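Local coordinates for protein Can2 (Sulfobacillus thermosulfidooxidans, PDB 7BDV) that binds the CRISPR second messenger cyclic tetra-adenylate through CARF domains and acts as a dual-specificity nuclease that potentiates type III CRISPR defence, at residues A74-I79 with A102-D107; R36-Y41 with D81-Q86; I303-T308 with Y332-A337; Y310-V315 with N345-S350. All coordinates share one frame; numbering follows the deposited sequence.

Contact 1: A74-I79 with A102-D107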
loop_
_atom_site.group_PDB
_atom_site.type_symbol
_atom_site.label_atom_id
_atom_site.label_comp_id
_atom_site.label_asym_id
_atom_site.label_seq_id
_atom_site.Cartn_x
_atom_site.Cartn_y
_atom_site.Cartn_z
ATOM N N ALA A 74 -8.884 10.970 28.940
ATOM C CA ALA A 74 -9.519 11.928 29.882
ATOM C C ALA A 74 -9.561 13.335 29.276
ATOM O O ALA A 74 -10.590 14.026 29.422
ATOM C CB ALA A 74 -8.796 11.927 31.200
ATOM N N GLN A 75 -8.496 13.735 28.590
ATOM C CA GLN A 75 -8.403 15.081 27.971
ATOM C C GLN A 75 -9.415 15.196 26.826
ATOM O O GLN A 75 -10.002 16.293 26.640
ATOM C CB GLN A 75 -6.969 15.341 27.525
ATOM C CG GLN A 75 -5.973 15.438 28.681
ATOM C CD GLN A 75 -5.505 14.101 29.221
ATOM O OE1 GLN A 75 -6.151 13.053 29.060
ATOM N NE2 GLN A 75 -4.350 14.126 29.859
ATOM N N THR A 76 -9.642 14.115 26.065
ATOM C CA THR A 76 -10.617 14.130 24.948
ATOM C C THR A 76 -12.019 14.185 25.542
ATOM O O THR A 76 -12.847 14.906 24.967
ATOM C CB THR A 76 -10.376 12.981 23.965
ATOM O OG1 THR A 76 -9.071 13.216 23.448
ATOM C CG2 THR A 76 -11.359 12.929 22.818
ATOM N N GLN A 77 -12.266 13.456 26.634
ATOM C CA GLN A 77 -13.552 13.492 27.389
ATOM C C GLN A 77 -13.858 14.935 27.815
ATOM O O GLN A 77 -15.030 15.341 27.713
ATOM C CB GLN A 77 -13.502 12.584 28.616
ATOM C CG GLN A 77 -13.687 11.108 28.284
ATOM C CD GLN A 77 -13.583 10.263 29.526
ATOM O OE1 GLN A 77 -12.607 10.317 30.261
ATOM N NE2 GLN A 77 -14.608 9.487 29.795
ATOM N N ARG A 78 -12.850 15.676 28.283
ATOM C CA ARG A 78 -13.025 17.083 28.746
ATOM C C ARG A 78 -13.387 17.977 27.547
ATOM O O ARG A 78 -14.271 18.821 27.700
ATOM C CB ARG A 78 -11.775 17.574 29.483
ATOM N N ILE A 79 -12.748 17.797 26.391
ATOM C CA ILE A 79 -13.006 18.630 25.176
ATOM C C ILE A 79 -14.431 18.355 24.671
ATOM O O ILE A 79 -15.121 19.320 24.273
ATOM C CB ILE A 79 -11.937 18.395 24.090
ATOM C CG1 ILE A 79 -10.544 18.816 24.576
ATOM C CG2 ILE A 79 -12.322 19.082 22.792
ATOM N N ALA A 102 -11.990 8.052 19.673
ATOM C CA ALA A 102 -13.333 7.604 19.405
ATOM C C ALA A 102 -13.997 7.119 20.690
ATOM O O ALA A 102 -15.164 7.460 20.874
ATOM C CB ALA A 102 -13.342 6.524 18.339
ATOM N N LEU A 103 -13.323 6.317 21.526
ATOM C CA LEU A 103 -13.920 5.824 22.796
ATOM C C LEU A 103 -14.292 7.018 23.699
ATOM O O LEU A 103 -15.365 7.000 24.307
ATOM C CB LEU A 103 -12.939 4.900 23.524
ATOM C CG LEU A 103 -12.713 3.530 22.874
ATOM C CD1 LEU A 103 -11.482 2.853 23.451
ATOM C CD2 LEU A 103 -13.922 2.641 23.070
ATOM N N ALA A 104 -13.421 8.016 23.806
ATOM C CA ALA A 104 -13.606 9.201 24.677
ATOM C C ALA A 104 -14.870 9.943 24.245
ATOM O O ALA A 104 -15.719 10.223 25.104
ATOM C CB ALA A 104 -12.387 10.077 24.599
ATOM N N ALA A 105 -14.995 10.214 22.952
ATOM C CA ALA A 105 -16.083 11.030 22.367
ATOM C C ALA A 105 -17.384 10.241 22.438
ATOM O O ALA A 105 -18.391 10.784 22.862
ATOM C CB ALA A 105 -15.708 11.438 20.959
ATOM N N PHE A 106 -17.368 8.966 22.048
ATOM C CA PHE A 106 -18.543 8.079 22.176
ATOM C C PHE A 106 -19.101 8.163 23.597
ATOM O O PHE A 106 -20.318 8.428 23.762
ATOM C CB PHE A 106 -18.176 6.641 21.817
ATOM C CG PHE A 106 -19.359 5.733 21.728
ATOM C CD1 PHE A 106 -20.130 5.677 20.577
ATOM C CD2 PHE A 106 -19.679 4.904 22.781
ATOM C CE1 PHE A 106 -21.199 4.798 20.488
ATOM C CE2 PHE A 106 -20.730 4.003 22.678
ATOM C CZ PHE A 106 -21.499 3.963 21.539
ATOM N N ASP A 107 -18.244 7.947 24.597
ATOM C CA ASP A 107 -18.622 7.927 26.032
ATOM C C ASP A 107 -19.428 9.184 26.416
ATOM O O ASP A 107 -20.471 9.032 27.067
ATOM C CB ASP A 107 -17.385 7.795 26.922
ATOM C CG ASP A 107 -17.742 7.683 28.394
ATOM O OD1 ASP A 107 -18.141 6.579 28.822
ATOM O OD2 ASP A 107 -17.646 8.717 29.107
#
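Two neighbouring helices of the CARF domain, 73-86 and 99-111, meet where T76 and Q77 face A104 and D107. Their short segments pass with axes 8.2 Å apart, a close approach made possible by the small residue at the centre: the CA atoms of Q77 and A104 are 5.1 Å from each other. A104 has a single methyl to offer, and it points at T76, where CG2 of T76 sits 3.5 Å from CB of A104. The threonine suits this place because its two branches do different jobs. Its OG1, lying beside the backbone N (chi1 -62°), bonds to the carbonyl of Q72, four residues back and just ahead of the helix, and this leaves CG2 as the greasy end for the partner. In the Rossmann-like fold of this domain, helix 73-86 leads into strand 90-93 and helix 99-111 leads out of it, which makes them natural neighbours against the parallel part of the sheet. Toward the more open edge of the interface the chemistry turns polar. CG of Q77 passes 4.0 Å from CB of A104, and the chain then runs out extended to bring NE2 within 3.2 Å of OD2 of D107. This hydrogen bond is bent, with an N-H...O angle of 140°. The oxygen lies nearly in the plane of the glutamine amide, yet the donor comes down from above the carboxylate, 62° out of its plane. OD1 of D107 forms a long, weak ion pair with R110, while L103 and F106 turn to L103 of the second subunit.

Contact 2: R36-Y41 with D81-Q86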
loop_
_atom_site.group_PDB
_atom_site.type_symbol
_atom_site.label_atom_id
_atom_site.label_comp_id
_atom_site.label_asym_id
_atom_site.label_seq_id
_atom_site.Cartn_x
_atom_site.Cartn_y
_atom_site.Cartn_z
ATOM N N ARG A 36 -23.028 23.623 11.197
ATOM C CA ARG A 36 -21.699 23.775 11.823
ATOM C C ARG A 36 -20.988 22.420 11.808
ATOM O O ARG A 36 -21.644 21.412 12.120
ATOM C CB ARG A 36 -21.869 24.262 13.257
ATOM C CG ARG A 36 -20.620 24.850 13.883
ATOM C CD ARG A 36 -20.839 25.513 15.236
ATOM N NE ARG A 36 -22.159 25.200 15.750
ATOM C CZ ARG A 36 -23.235 25.986 15.691
ATOM N NH1 ARG A 36 -23.176 27.177 15.133
ATOM N NH2 ARG A 36 -24.380 25.532 16.165
ATOM N N VAL A 37 -19.708 22.407 11.481
ATOM C CA VAL A 37 -18.814 21.225 11.649
ATOM C C VAL A 37 -17.724 21.583 12.662
ATOM O O VAL A 37 -17.084 22.639 12.490
ATOM C CB VAL A 37 -18.214 20.814 10.300
ATOM C CG1 VAL A 37 -17.197 19.683 10.448
ATOM C CG2 VAL A 37 -19.289 20.476 9.294
ATOM N N ILE A 38 -17.559 20.773 13.708
ATOM C CA ILE A 38 -16.403 20.819 14.649
ATOM C C ILE A 38 -15.423 19.716 14.233
ATOM O O ILE A 38 -15.797 18.522 14.337
ATOM C CB ILE A 38 -16.845 20.711 16.115
ATOM C CG1 ILE A 38 -17.748 21.900 16.486
ATOM C CG2 ILE A 38 -15.657 20.659 17.075
ATOM C CD1 ILE A 38 -18.447 21.737 17.776
ATOM N N LEU A 39 -14.237 20.107 13.773
ATOM C CA LEU A 39 -13.144 19.175 13.367
ATOM C C LEU A 39 -12.169 19.011 14.549
ATOM O O LEU A 39 -11.554 20.005 14.978
ATOM C CB LEU A 39 -12.423 19.731 12.139
ATOM C CG LEU A 39 -13.285 20.046 10.917
ATOM C CD1 LEU A 39 -12.440 20.661 9.818
ATOM C CD2 LEU A 39 -13.994 18.803 10.412
ATOM N N LEU A 40 -12.088 17.811 15.105
ATOM C CA LEU A 40 -11.061 17.438 16.103
ATOM C C LEU A 40 -9.826 16.944 15.363
ATOM O O LEU A 40 -9.862 15.797 14.874
ATOM C CB LEU A 40 -11.641 16.369 17.023
ATOM C CG LEU A 40 -12.414 16.852 18.248
ATOM C CD1 LEU A 40 -13.303 18.034 17.942
ATOM C CD2 LEU A 40 -13.222 15.722 18.848
ATOM N N TYR A 41 -8.789 17.779 15.249
ATOM C CA TYR A 41 -7.514 17.419 14.576
ATOM C C TYR A 41 -6.443 17.186 15.650
ATOM O O TYR A 41 -6.672 17.521 16.810
ATOM C CB TYR A 41 -7.098 18.468 13.548
ATOM C CG TYR A 41 -6.613 19.767 14.135
ATOM C CD1 TYR A 41 -7.495 20.794 14.441
ATOM C CD2 TYR A 41 -5.260 19.974 14.360
ATOM C CE1 TYR A 41 -7.043 21.984 14.992
ATOM C CE2 TYR A 41 -4.796 21.157 14.915
ATOM C CZ TYR A 41 -5.691 22.161 15.235
ATOM O OH TYR A 41 -5.233 23.326 15.774
ATOM N N ASP A 81 -17.017 17.191 26.523
ATOM C CA ASP A 81 -17.831 17.867 27.574
ATOM C C ASP A 81 -17.971 19.358 27.225
ATOM O O ASP A 81 -19.110 19.840 27.214
ATOM C CB ASP A 81 -17.247 17.657 28.972
ATOM C CG ASP A 81 -17.515 16.281 29.576
ATOM O OD1 ASP A 81 -18.364 15.550 29.027
ATOM O OD2 ASP A 81 -16.886 15.956 30.607
ATOM N N GLU A 82 -16.880 20.052 26.907
ATOM C CA GLU A 82 -16.901 21.510 26.587
ATOM C C GLU A 82 -17.759 21.748 25.339
ATOM O O GLU A 82 -18.551 22.705 25.361
ATOM C CB GLU A 82 -15.492 22.079 26.414
ATOM C CG GLU A 82 -14.738 22.231 27.727
ATOM C CD GLU A 82 -13.226 22.406 27.616
ATOM O OE1 GLU A 82 -12.714 22.697 26.488
ATOM O OE2 GLU A 82 -12.549 22.243 28.670
ATOM N N ILE A 83 -17.632 20.898 24.306
ATOM C CA ILE A 83 -18.361 21.018 23.006
ATOM C C ILE A 83 -19.870 20.886 23.255
ATOM O O ILE A 83 -20.657 21.656 22.616
ATOM C CB ILE A 83 -17.872 19.963 21.979
ATOM C CG1 ILE A 83 -16.504 20.304 21.388
ATOM C CG2 ILE A 83 -18.891 19.765 20.868
ATOM C CD1 ILE A 83 -15.859 19.138 20.672
ATOM N N LEU A 84 -20.257 19.927 24.103
ATOM C CA LEU A 84 -21.670 19.600 24.419
ATOM C C LEU A 84 -22.299 20.681 25.311
ATOM O O LEU A 84 -23.526 20.851 25.246
ATOM C CB LEU A 84 -21.723 18.214 25.068
ATOM C CG LEU A 84 -21.512 17.059 24.082
ATOM C CD1 LEU A 84 -21.314 15.740 24.807
ATOM C CD2 LEU A 84 -22.683 16.948 23.126
ATOM N N GLU A 85 -21.510 21.369 26.127
ATOM C CA GLU A 85 -21.958 22.549 26.931
ATOM C C GLU A 85 -22.333 23.684 25.971
ATOM O O GLU A 85 -23.452 24.219 26.117
ATOM C CB GLU A 85 -20.876 22.961 27.935
ATOM C CG GLU A 85 -21.044 24.349 28.549
ATOM C CD GLU A 85 -20.080 25.401 28.012
ATOM O OE2 GLU A 85 -20.475 26.585 27.902
ATOM N N GLN A 86 -21.471 23.983 24.990
ATOM C CA GLN A 86 -21.642 25.124 24.045
ATOM C C GLN A 86 -22.638 24.782 22.930
ATOM O O GLN A 86 -23.356 25.692 22.470
ATOM C CB GLN A 86 -20.307 25.526 23.422
ATOM C CG GLN A 86 -20.359 26.920 22.814
ATOM C CD GLN A 86 -19.067 27.324 22.158
ATOM O OE1 GLN A 86 -18.023 26.703 22.355
ATOM N NE2 GLN A 86 -19.139 28.378 21.362
#
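I83 reaches from its helix to two residues of strand 36-41, touching I38 with one branch and both I38 and L40 with the other. CG2 of I83 rests 3.7 Å from CD1 of I38, and in a matching exchange CD1 of I83 comes 3.9 Å from CG2 of I38, because the two isoleucines slide past each other in opposite directions. The same I83 CD1 also meets CD1 of L40 at 3.9 Å, here with the side chains crossing at a slant. In I83, CG2 stands anti to the backbone N, with CG1 beside that N (chi1 -75°). The beta-branched residue can therefore spread two separate methyl ends over the strand, and the whole contact is buried and free of polar groups. I38 and L40 lie two residues apart and so share one face of the strand, while V37 and L39, on the other face, pack on helix 47-55. Backbone bonds tie the strand to both neighbours, R36 and I38 to Y14 and V37 to E62 and I64. At its start, R36 forms a salt bridge with E62 and a hydrogen bond with T13, and F87, just past the helix, covers I38. On the helix side D81 is paired with R108 in a salt bridge. Such apolar residues filling the space between helix and sheet belong to the Rossmann-like CARF fold, in which helix 73-86 joins strand 62-67 to strand 90-93 in a beta-alpha-beta crossover that spans strands 36-41 and 13-17, the two lying between them in the parallel sheet, with I83 resting on the first.

Contact 3: I303-T308 with Y332-A337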
loop_
_atom_site.group_PDB
_atom_site.type_symbol
_atom_site.label_atom_id
_atom_site.label_comp_id
_atom_site.label_asym_id
_atom_site.label_seq_id
_atom_site.Cartn_x
_atom_site.Cartn_y
_atom_site.Cartn_z
ATOM N N ILE A 303 6.099 -9.180 -22.484
ATOM C CA ILE A 303 5.612 -8.205 -21.455
ATOM C C ILE A 303 6.140 -8.669 -20.093
ATOM O O ILE A 303 6.111 -9.885 -19.847
ATOM C CB ILE A 303 4.074 -8.083 -21.480
ATOM C CG1 ILE A 303 3.564 -7.539 -22.818
ATOM C CG2 ILE A 303 3.580 -7.250 -20.304
ATOM N N ASN A 304 6.607 -7.742 -19.250
ATOM C CA ASN A 304 7.092 -8.021 -17.869
ATOM C C ASN A 304 6.184 -7.306 -16.867
ATOM O O ASN A 304 6.395 -6.144 -16.530
ATOM C CB ASN A 304 8.565 -7.669 -17.652
ATOM C CG ASN A 304 8.955 -6.303 -18.170
ATOM N ND2 ASN A 304 10.067 -5.784 -17.679
ATOM N N PRO A 305 5.163 -8.011 -16.326
ATOM C CA PRO A 305 4.090 -7.369 -15.567
ATOM C C PRO A 305 4.469 -6.930 -14.152
ATOM O O PRO A 305 3.762 -6.129 -13.530
ATOM C CB PRO A 305 3.033 -8.490 -15.516
ATOM C CG PRO A 305 3.861 -9.768 -15.462
ATOM C CD PRO A 305 5.019 -9.474 -16.391
HETATM N N MSE A 306 5.546 -7.509 -13.605
HETATM C CA MSE A 306 5.841 -7.383 -12.186
HETATM C C MSE A 306 6.075 -5.920 -11.802
HETATM O O MSE A 306 5.547 -5.462 -10.796
HETATM C CB MSE A 306 7.035 -8.267 -11.808
HETATM C CG MSE A 306 6.737 -9.755 -11.803
HETATM SE SE MSE A 306 5.389 -10.243 -10.457
HETATM C CE MSE A 306 5.926 -11.913 -9.552
ATOM N N GLU A 307 6.854 -5.177 -12.598
ATOM C CA GLU A 307 7.091 -3.770 -12.314
ATOM C C GLU A 307 5.748 -3.010 -12.309
ATOM O O GLU A 307 5.579 -2.125 -11.471
ATOM C CB GLU A 307 8.101 -3.178 -13.307
ATOM N N THR A 308 4.809 -3.361 -13.187
ATOM C CA THR A 308 3.480 -2.699 -13.322
ATOM C C THR A 308 2.637 -3.000 -12.075
ATOM O O THR A 308 1.934 -2.083 -11.570
ATOM C CB THR A 308 2.785 -3.127 -14.620
ATOM N N TYR A 332 -2.986 -10.069 -23.174
ATOM C CA TYR A 332 -1.912 -11.099 -23.224
ATOM C C TYR A 332 -1.943 -11.915 -21.932
ATOM O O TYR A 332 -2.137 -11.375 -20.847
ATOM C CB TYR A 332 -0.534 -10.450 -23.426
ATOM N N PRO A 333 -1.783 -13.253 -21.999
ATOM C CA PRO A 333 -1.812 -14.073 -20.795
ATOM C C PRO A 333 -0.711 -13.653 -19.814
ATOM O O PRO A 333 0.355 -13.313 -20.255
ATOM C CB PRO A 333 -1.595 -15.512 -21.299
ATOM C CG PRO A 333 -1.917 -15.451 -22.773
ATOM C CD PRO A 333 -1.549 -14.048 -23.210
ATOM N N LEU A 334 -1.037 -13.594 -18.522
ATOM C CA LEU A 334 -0.094 -13.304 -17.424
ATOM C C LEU A 334 0.374 -14.639 -16.850
ATOM O O LEU A 334 -0.443 -15.580 -16.806
ATOM C CB LEU A 334 -0.803 -12.481 -16.344
ATOM C CG LEU A 334 -1.106 -11.035 -16.712
ATOM C CD1 LEU A 334 -1.883 -10.377 -15.586
ATOM C CD2 LEU A 334 0.169 -10.253 -16.989
ATOM N N THR A 335 1.620 -14.695 -16.386
ATOM C CA THR A 335 2.213 -15.850 -15.661
ATOM C C THR A 335 1.465 -16.050 -14.340
ATOM O O THR A 335 0.768 -15.085 -13.864
ATOM C CB THR A 335 3.712 -15.641 -15.431
ATOM O OG1 THR A 335 4.155 -16.765 -14.673
ATOM C CG2 THR A 335 4.041 -14.351 -14.715
ATOM N N GLN A 336 1.583 -17.242 -13.754
ATOM C CA GLN A 336 0.874 -17.599 -12.498
ATOM C C GLN A 336 1.371 -16.695 -11.368
ATOM O O GLN A 336 0.552 -16.242 -10.570
ATOM C CB GLN A 336 1.053 -19.079 -12.150
ATOM C CG GLN A 336 -0.183 -19.671 -11.494
ATOM C CD GLN A 336 -1.428 -19.325 -12.272
ATOM O OE1 GLN A 336 -1.603 -19.737 -13.414
ATOM N NE2 GLN A 336 -2.299 -18.537 -11.665
ATOM N N ALA A 337 2.673 -16.433 -11.322
ATOM C CA ALA A 337 3.346 -15.611 -10.298
ATOM C C ALA A 337 2.754 -14.194 -10.292
ATOM O O ALA A 337 2.514 -13.658 -9.193
ATOM C CB ALA A 337 4.821 -15.601 -10.588
#
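P305 and L334 form the closer of two apolar pairs, with CD2 of the leucine lying 3.7 Å from CB and 4.0 Å from CG of the proline ring. The two side chains run past each other in opposite directions, so one methyl covers one edge of the ring. Proline suits the place, since its fixed ring holds an apolar surface steady beside L334. A second apolar touch lies nearer the surface. M306, present as selenomethionine, bends at chi2 (-63°) and chi3 (-138°), which carries its terminal CE to 4.0 Å from CB of A337. That CE is also 3.8 Å from the carbonyl O of A337, a van der Waals contact with the first turn of the partner helix. The small alanine lets the long, flexible chain lie close. On the polar side, the backbone N of L334 binds OD2 of D351; T335 then stands at the N-cap position of helix 336-344. P305 and L334 also share F328 of strand 325-329, while P305 touches A338 and M306 touches R341, so the contact joins the beginnings of helices 306-320 and 336-344 beside that strand.

Contact 4: Y310-V315 with N345-S350; sequences YKIDSV and NSIYVS
The carboxylate of D313 and the amide of N345 lie stacked, their planes 29° apart, although the side chains themselves cross at about a right angle. ND2 of N345 is 3.4 Å from OD2 and 3.5 Å from CG of D313, but the angle is too poor for a hydrogen bond. The acid spends its oxygens elsewhere: OD1 forms a salt bridge with R318 of the second subunit, and OD2 a hydrogen bond with S314 of that subunit. With CG anti to the backbone N (chi1 -170°), the carboxylate is carried out toward N345 and the dimer interface, and its burial is offset by these partners, which would probably favour the charged form. Next to this polar layer is an apolar one. CD1 of I347 lies 3.5 Å from CG2 of I312 and 4.1 Å from the backbone N of D313, so the isoleucine tip fits against the helix surface itself. I347 is brought here by a Schellman motif: S346, with positive phi (58°), ends helix 336-344 while the N of I347 bonds back to the carbonyl of C342. I312 and I347 both rest on S326 of strand 325-329, which pairs in parallel with strand 347-350; thus helix 306-320 packs through I312 against I347 and strand 325-329, and turns D313 to the second subunit.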
loop_
_atom_site.group_PDB
_atom_site.type_symbol
_atom_site.label_atom_id
_atom_site.label_comp_id
_atom_site.label_asym_id
_atom_site.label_seq_id
_atom_site.Cartn_x
_atom_site.Cartn_y
_atom_site.Cartn_z
ATOM N N TYR A 310 3.648 -3.573 -8.960
ATOM C CA TYR A 310 4.217 -2.791 -7.833
ATOM C C TYR A 310 3.762 -1.333 -7.955
ATOM O O TYR A 310 3.438 -0.716 -6.952
ATOM C CB TYR A 310 5.740 -2.808 -7.827
ATOM C CG TYR A 310 6.394 -4.121 -7.485
ATOM C CD1 TYR A 310 5.977 -4.885 -6.413
ATOM C CD2 TYR A 310 7.481 -4.566 -8.213
ATOM C CE1 TYR A 310 6.622 -6.062 -6.075
ATOM C CE2 TYR A 310 8.132 -5.745 -7.891
ATOM C CZ TYR A 310 7.679 -6.515 -6.840
ATOM O OH TYR A 310 8.292 -7.693 -6.530
ATOM N N LYS A 311 3.767 -0.794 -9.162
ATOM C CA LYS A 311 3.329 0.604 -9.410
ATOM C C LYS A 311 1.837 0.711 -9.065
ATOM O O LYS A 311 1.496 1.605 -8.264
ATOM C CB LYS A 311 3.653 1.005 -10.853
ATOM C CG LYS A 311 3.295 2.445 -11.203
ATOM C CD LYS A 311 2.952 2.666 -12.658
ATOM C CE LYS A 311 3.198 4.097 -13.085
ATOM N NZ LYS A 311 4.623 4.328 -13.417
ATOM N N ILE A 312 0.993 -0.193 -9.582
ATOM C CA ILE A 312 -0.480 -0.218 -9.296
ATOM C C ILE A 312 -0.679 -0.220 -7.776
ATOM O O ILE A 312 -1.478 0.616 -7.243
ATOM C CB ILE A 312 -1.170 -1.448 -9.937
ATOM C CG1 ILE A 312 -1.235 -1.414 -11.462
ATOM C CG2 ILE A 312 -2.554 -1.635 -9.367
ATOM C CD1 ILE A 312 -1.730 -2.739 -12.074
ATOM N N ASP A 313 0.002 -1.142 -7.083
ATOM C CA ASP A 313 -0.131 -1.286 -5.621
ATOM C C ASP A 313 0.254 0.037 -4.937
ATOM O O ASP A 313 -0.524 0.501 -4.109
ATOM C CB ASP A 313 0.717 -2.448 -5.107
ATOM C CG ASP A 313 0.437 -2.781 -3.654
ATOM O OD1 ASP A 313 -0.725 -2.649 -3.253
ATOM O OD2 ASP A 313 1.381 -3.165 -2.933
ATOM N N SER A 314 1.412 0.610 -5.265
ATOM C CA SER A 314 1.975 1.835 -4.636
ATOM C C SER A 314 1.035 3.027 -4.889
ATOM O O SER A 314 0.582 3.654 -3.919
ATOM C CB SER A 314 3.369 2.092 -5.145
ATOM O OG SER A 314 3.873 3.354 -4.688
ATOM N N VAL A 315 0.724 3.311 -6.145
ATOM C CA VAL A 315 -0.024 4.541 -6.537
ATOM C C VAL A 315 -1.465 4.476 -6.012
ATOM O O VAL A 315 -1.917 5.474 -5.418
ATOM C CB VAL A 315 0.034 4.765 -8.059
ATOM C CG1 VAL A 315 -0.831 5.944 -8.484
ATOM C CG2 VAL A 315 1.478 4.960 -8.501
ATOM N N ASN A 345 -2.064 -8.650 -3.343
ATOM C CA ASN A 345 -2.070 -7.164 -3.227
ATOM C C ASN A 345 -3.493 -6.604 -3.366
ATOM O O ASN A 345 -3.621 -5.372 -3.478
ATOM C CB ASN A 345 -1.136 -6.541 -4.265
ATOM C CG ASN A 345 0.329 -6.726 -3.926
ATOM O OD1 ASN A 345 0.692 -7.479 -3.016
ATOM N ND2 ASN A 345 1.181 -6.042 -4.662
ATOM N N SER A 346 -4.502 -7.479 -3.391
ATOM C CA SER A 346 -5.943 -7.166 -3.588
ATOM C C SER A 346 -6.170 -6.440 -4.922
ATOM O O SER A 346 -7.059 -5.575 -4.987
ATOM C CB SER A 346 -6.496 -6.354 -2.428
ATOM O OG SER A 346 -6.499 -7.106 -1.227
ATOM N N ILE A 347 -5.404 -6.779 -5.959
ATOM C CA ILE A 347 -5.589 -6.242 -7.338
ATOM C C ILE A 347 -6.357 -7.289 -8.137
ATOM O O ILE A 347 -5.835 -8.395 -8.312
ATOM C CB ILE A 347 -4.231 -5.902 -7.963
ATOM C CG1 ILE A 347 -3.478 -4.860 -7.132
ATOM C CG2 ILE A 347 -4.368 -5.492 -9.414
ATOM C CD1 ILE A 347 -2.072 -4.621 -7.582
ATOM N N TYR A 348 -7.554 -6.950 -8.605
ATOM C CA TYR A 348 -8.316 -7.832 -9.528
ATOM C C TYR A 348 -7.540 -7.986 -10.835
ATOM O O TYR A 348 -6.923 -7.003 -11.316
ATOM C CB TYR A 348 -9.749 -7.339 -9.701
ATOM C CG TYR A 348 -10.673 -7.869 -8.635
ATOM C CD1 TYR A 348 -10.580 -7.430 -7.317
ATOM C CD2 TYR A 348 -11.648 -8.803 -8.938
ATOM C CE1 TYR A 348 -11.425 -7.912 -6.334
ATOM C CE2 TYR A 348 -12.511 -9.287 -7.967
ATOM C CZ TYR A 348 -12.400 -8.837 -6.659
ATOM O OH TYR A 348 -13.235 -9.284 -5.672
ATOM N N VAL A 349 -7.489 -9.199 -11.378
ATOM C CA VAL A 349 -6.662 -9.450 -12.593
ATOM C C VAL A 349 -7.507 -10.149 -13.664
ATOM O O VAL A 349 -8.227 -11.110 -13.354
ATOM C CB VAL A 349 -5.322 -10.157 -12.275
ATOM C CG1 VAL A 349 -5.481 -11.460 -11.511
ATOM C CG2 VAL A 349 -4.517 -10.352 -13.543
ATOM N N SER A 350 -7.478 -9.610 -14.880
ATOM C CA SER A 350 -8.087 -10.178 -16.110
ATOM C C SER A 350 -7.048 -10.248 -17.220
ATOM O O SER A 350 -6.545 -9.157 -17.625
ATOM C CB SER A 350 -9.260 -9.367 -16.564
ATOM O OG SER A 350 -9.909 -10.043 -17.624
#

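Overall arrangement
The four contacts form two pairs in separate domains. Contacts 1 and 2, in the CARF domain, share helix 73-86 and have centres 11 Å apart: one joins that helix to its neighbour, the other to the sheet. Contacts 3 and 4, in the endonuclease domain, share helix 306-320 with centres 12 Å apart, and touch where CD1 of L334 meets CG2 of V349 at 3.3 Å. Between the pairs, the centres of contacts 1 and 4 are 38 Å apart. By nearest atoms, contacts 1 and 2 lie about 7 and 6 Å from the bound nucleic acid, contact 4 about 12 Å and contact 3 about 22 Å. Contacts 1 and 4 both reach the second subunit.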